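Local coordinates for protein anabena Tic22 (Anabaena sp., PDB 4EV1) that probably acts as a Tic22-like chaperone in protein transport, associated with thylakoids, at residues Q157-L163 and Q206-S212. Numbering follows the deposited sequence.
Sequences QVVPLFL and QVVLVPS
Leu-161 N donates to Val-208 O at 2.8 Å, in an almost straight bond (179°). Leu-161 O in turn accepts Val-210 N at 2.9 Å, so N and O of Leu-161 both bond to strand 207-210, to the residues on either side of Leu-209. Leu-163 N continues the series to Val-210 O (2.9 Å). Towards the start of the pair, Val-208 N bonds to Val-159 O at 3.2 Å, and Val-159 N to Gln-206 O at 3.0 Å. CA-H...O contacts from Val-207 to Val-159 O and from Leu-209 to Leu-161 O add to the backbone pairing. Past the strand, Ser-212 N-caps helix 213-220, its OG accepting from Ser-215 N.

Side chains pack on both faces of the sheet. On one, Leu-161 CD1 presses on Val-207 CG1 at 3.4 Å, tighter than usual for two carbons. This face also carries Val-159 and Leu-209, and Met-135 of strand 134-139 touches Leu-161 and Leu-209. On the other face, Val-210 runs alongside Phe-162 and points the same way, with CB of the valine 3.7 Å from CD1 of the ring. A chi1 of -180° turns CG2 of Val-210 toward Pro-160 CB and leaves CG1 close to Phe-162 CD1. Leu-171 of helix 165-175 packs on Pro-160 and Phe-162.

The chain between the two strands runs through helix 165-175, strand 183-188 and helix 189-198. Strands 156-162 and 207-210 are thus parallel neighbours in a mixed sheet of the Tic22 fold.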
ATOM      1  N   GLN A 157      -8.901  20.669   6.410  1.00 54.20           N
ATOM      2  CA  GLN A 157      -9.525  19.520   5.746  1.00 51.09           C
ATOM      3  C   GLN A 157      -8.504  18.650   4.993  1.00 47.34           C
ATOM      4  O   GLN A 157      -7.475  19.145   4.524  1.00 47.05           O
ATOM      5  CB  GLN A 157     -10.613  19.975   4.767  1.00 51.43           C
ATOM      6  CG  GLN A 157     -10.110  20.791   3.572  1.00 53.17           C
ATOM      7  CD  GLN A 157     -11.236  21.224   2.614  1.00 54.05           C
ATOM      8  OE1 GLN A 157     -11.076  21.175   1.393  1.00 54.30           O
ATOM      9  NE2 GLN A 157     -12.370  21.633   3.170  1.00 54.42           N
ATOM     10  N   VAL A 158      -8.830  17.361   4.875  1.00 43.14           N
ATOM     11  CA  VAL A 158      -8.076  16.416   4.044  1.00 39.70           C
ATOM     12  C   VAL A 158      -9.023  15.641   3.137  1.00 37.83           C
ATOM     13  O   VAL A 158     -10.226  15.514   3.429  1.00 37.50           O
ATOM     14  CB  VAL A 158      -7.236  15.459   4.916  1.00 39.45           C
ATOM     15  CG1 VAL A 158      -6.259  16.263   5.795  1.00 39.35           C
ATOM     16  CG2 VAL A 158      -8.129  14.585   5.763  1.00 37.52           C
ATOM     17  N   VAL A 159      -8.489  15.157   2.016  1.00 34.87           N
ATOM     18  CA  VAL A 159      -9.199  14.263   1.119  1.00 33.63           C
ATOM     19  C   VAL A 159      -8.613  12.844   1.318  1.00 32.07           C
ATOM     20  O   VAL A 159      -7.496  12.562   0.864  1.00 31.69           O
ATOM     21  CB  VAL A 159      -9.058  14.665  -0.345  1.00 33.91           C
ATOM     22  CG1 VAL A 159      -9.708  13.620  -1.216  1.00 32.15           C
ATOM     23  CG2 VAL A 159      -9.705  16.089  -0.620  1.00 34.47           C
ATOM     24  N   PRO A 160      -9.354  11.956   1.996  1.00 31.04           N
ATOM     25  CA  PRO A 160      -8.783  10.666   2.380  1.00 30.45           C
ATOM     26  C   PRO A 160      -8.873   9.618   1.294  1.00 29.19           C
ATOM     27  O   PRO A 160      -9.958   9.363   0.808  1.00 30.62           O
ATOM     28  CB  PRO A 160      -9.669  10.244   3.543  1.00 30.52           C
ATOM     29  CG  PRO A 160     -10.975  10.814   3.217  1.00 31.42           C
ATOM     30  CD  PRO A 160     -10.709  12.121   2.545  1.00 32.00           C
ATOM     31  N   LEU A 161      -7.755   8.971   0.968  1.00 28.54           N
ATOM     32  CA  LEU A 161      -7.752   7.799   0.117  1.00 26.93           C
ATOM     33  C   LEU A 161      -7.554   6.510   0.975  1.00 26.14           C
ATOM     34  O   LEU A 161      -6.511   6.284   1.606  1.00 25.94           O
ATOM     35  CB  LEU A 161      -6.696   7.924  -0.960  1.00 27.24           C
ATOM     36  CG  LEU A 161      -6.614   9.255  -1.714  1.00 27.60           C
ATOM     37  CD1 LEU A 161      -5.431   9.267  -2.694  1.00 30.69           C
ATOM     38  CD2 LEU A 161      -7.906   9.520  -2.423  1.00 23.35           C
ATOM     39  N   PHE A 162      -8.581   5.675   1.008  1.00 25.77           N
ATOM     40  CA  PHE A 162      -8.590   4.536   1.908  1.00 25.72           C
ATOM     41  C   PHE A 162      -7.996   3.316   1.259  1.00 25.90           C
ATOM     42  O   PHE A 162      -8.336   2.964   0.117  1.00 26.23           O
ATOM     43  CB  PHE A 162     -10.009   4.224   2.370  1.00 25.99           C
ATOM     44  CG  PHE A 162     -10.679   5.382   3.084  1.00 26.68           C
ATOM     45  CD1 PHE A 162     -10.389   5.661   4.428  1.00 30.38           C
ATOM     46  CD2 PHE A 162     -11.558   6.206   2.412  1.00 28.58           C
ATOM     47  CE1 PHE A 162     -11.001   6.739   5.081  1.00 31.97           C
ATOM     48  CE2 PHE A 162     -12.180   7.269   3.055  1.00 29.31           C
ATOM     49  CZ  PHE A 162     -11.907   7.540   4.377  1.00 31.02           C
ATOM     50  N   LEU A 163      -7.153   2.628   2.009  1.00 26.31           N
ATOM     51  CA  LEU A 163      -6.654   1.329   1.572  1.00 27.19           C
ATOM     52  C   LEU A 163      -7.690   0.227   1.855  1.00 28.00           C
ATOM     53  O   LEU A 163      -7.591  -0.896   1.314  1.00 29.38           O
ATOM     54  CB  LEU A 163      -5.332   1.000   2.252  1.00 26.45           C
ATOM     55  CG  LEU A 163      -4.018   1.542   1.676  1.00 28.80           C
ATOM     56  CD1 LEU A 163      -3.770   0.979   0.240  1.00 30.10           C
ATOM     57  CD2 LEU A 163      -3.928   3.057   1.700  1.00 30.52           C
ATOM     58  N   GLN A 206      -3.805  18.299   0.296  1.00 38.44           N
ATOM     59  CA  GLN A 206      -4.820  17.774   1.220  1.00 38.44           C
ATOM     60  C   GLN A 206      -4.934  16.240   1.211  1.00 37.39           C
ATOM     61  O   GLN A 206      -5.580  15.673   2.096  1.00 36.80           O
ATOM     62  CB  GLN A 206      -6.207  18.317   0.877  1.00 39.80           C
ATOM     63  CG  GLN A 206      -6.327  19.827   0.964  1.00 42.82           C
ATOM     64  CD  GLN A 206      -7.591  20.306   0.296  1.00 47.55           C
ATOM     65  OE1 GLN A 206      -8.684  19.774   0.545  1.00 50.18           O
ATOM     66  NE2 GLN A 206      -7.452  21.305  -0.569  1.00 48.97           N
ATOM     67  N   VAL A 207      -4.509  15.552   0.316  1.00 36.27           N
ATOM     68  CA  VAL A 207      -4.611  14.120   0.119  1.00 35.64           C
ATOM     69  C   VAL A 207      -3.813  13.420   1.199  1.00 34.82           C
ATOM     70  O   VAL A 207      -2.671  13.800   1.492  1.00 34.29           O
ATOM     71  CB  VAL A 207      -4.102  13.687  -1.268  1.00 25.57           C
ATOM     72  CG1 VAL A 207      -4.111  12.171  -1.390  1.00 25.01           C
ATOM     73  CG2 VAL A 207      -4.941  14.322  -2.366  1.00 26.07           C
ATOM     74  N   VAL A 208      -4.455  12.514   1.795  1.00 33.66           N
ATOM     75  CA  VAL A 208      -3.836  11.640   2.779  1.00 32.40           C
ATOM     76  C   VAL A 208      -4.214  10.197   2.475  1.00 31.67           C
ATOM     77  O   VAL A 208      -5.310   9.908   1.953  1.00 30.61           O
ATOM     78  CB  VAL A 208      -4.262  11.995   4.215  1.00 24.73           C
ATOM     79  CG1 VAL A 208      -3.777  13.388   4.587  1.00 25.23           C
ATOM     80  CG2 VAL A 208      -5.772  11.892   4.364  1.00 24.90           C
ATOM     81  N   LEU A 209      -3.289   9.292   2.775  1.00 31.22           N
ATOM     82  CA  LEU A 209      -3.529   7.862   2.630  1.00 31.49           C
ATOM     83  C   LEU A 209      -3.901   7.290   3.977  1.00 30.63           C
ATOM     84  O   LEU A 209      -3.199   7.514   4.941  1.00 31.08           O
ATOM     85  CB  LEU A 209      -2.273   7.133   2.135  1.00 31.79           C
ATOM     86  CG  LEU A 209      -2.010   7.370   0.650  1.00 33.88           C
ATOM     87  CD1 LEU A 209      -1.398   8.716   0.418  1.00 37.97           C
ATOM     88  CD2 LEU A 209      -1.124   6.235   0.110  1.00 34.85           C
ATOM     89  N   VAL A 210      -5.002   6.548   4.030  1.00 29.34           N
ATOM     90  CA  VAL A 210      -5.498   5.998   5.286  1.00 28.33           C
ATOM     91  C   VAL A 210      -5.345   4.465   5.214  1.00 27.24           C
ATOM     92  O   VAL A 210      -6.024   3.795   4.426  1.00 26.70           O
ATOM     93  CB  VAL A 210      -6.978   6.395   5.544  1.00 28.41           C
ATOM     94  CG1 VAL A 210      -7.462   5.822   6.857  1.00 26.53           C
ATOM     95  CG2 VAL A 210      -7.155   7.953   5.542  1.00 29.37           C
ATOM     96  N   PRO A 211      -4.411   3.901   5.997  1.00 27.04           N
ATOM     97  CA  PRO A 211      -4.299   2.451   5.969  1.00 26.25           C
ATOM     98  C   PRO A 211      -5.464   1.711   6.631  1.00 25.36           C
ATOM     99  O   PRO A 211      -6.379   2.305   7.156  1.00 26.74           O
ATOM    100  CB  PRO A 211      -3.009   2.204   6.715  1.00 25.82           C
ATOM    101  CG  PRO A 211      -2.952   3.331   7.712  1.00 27.97           C
ATOM    102  CD  PRO A 211      -3.565   4.508   7.042  1.00 26.99           C
ATOM    103  N   SER A 212      -5.422   0.395   6.579  1.00 25.09           N
ATOM    104  CA  SER A 212      -6.526  -0.443   7.003  1.00 24.94           C
ATOM    105  C   SER A 212      -6.745  -0.331   8.514  1.00 25.77           C
ATOM    106  O   SER A 212      -5.860   0.151   9.215  1.00 25.16           O
ATOM    107  CB  SER A 212      -6.160  -1.876   6.708  1.00 25.41           C
ATOM    108  OG  SER A 212      -5.086  -2.272   7.589  1.00 25.46           O
TER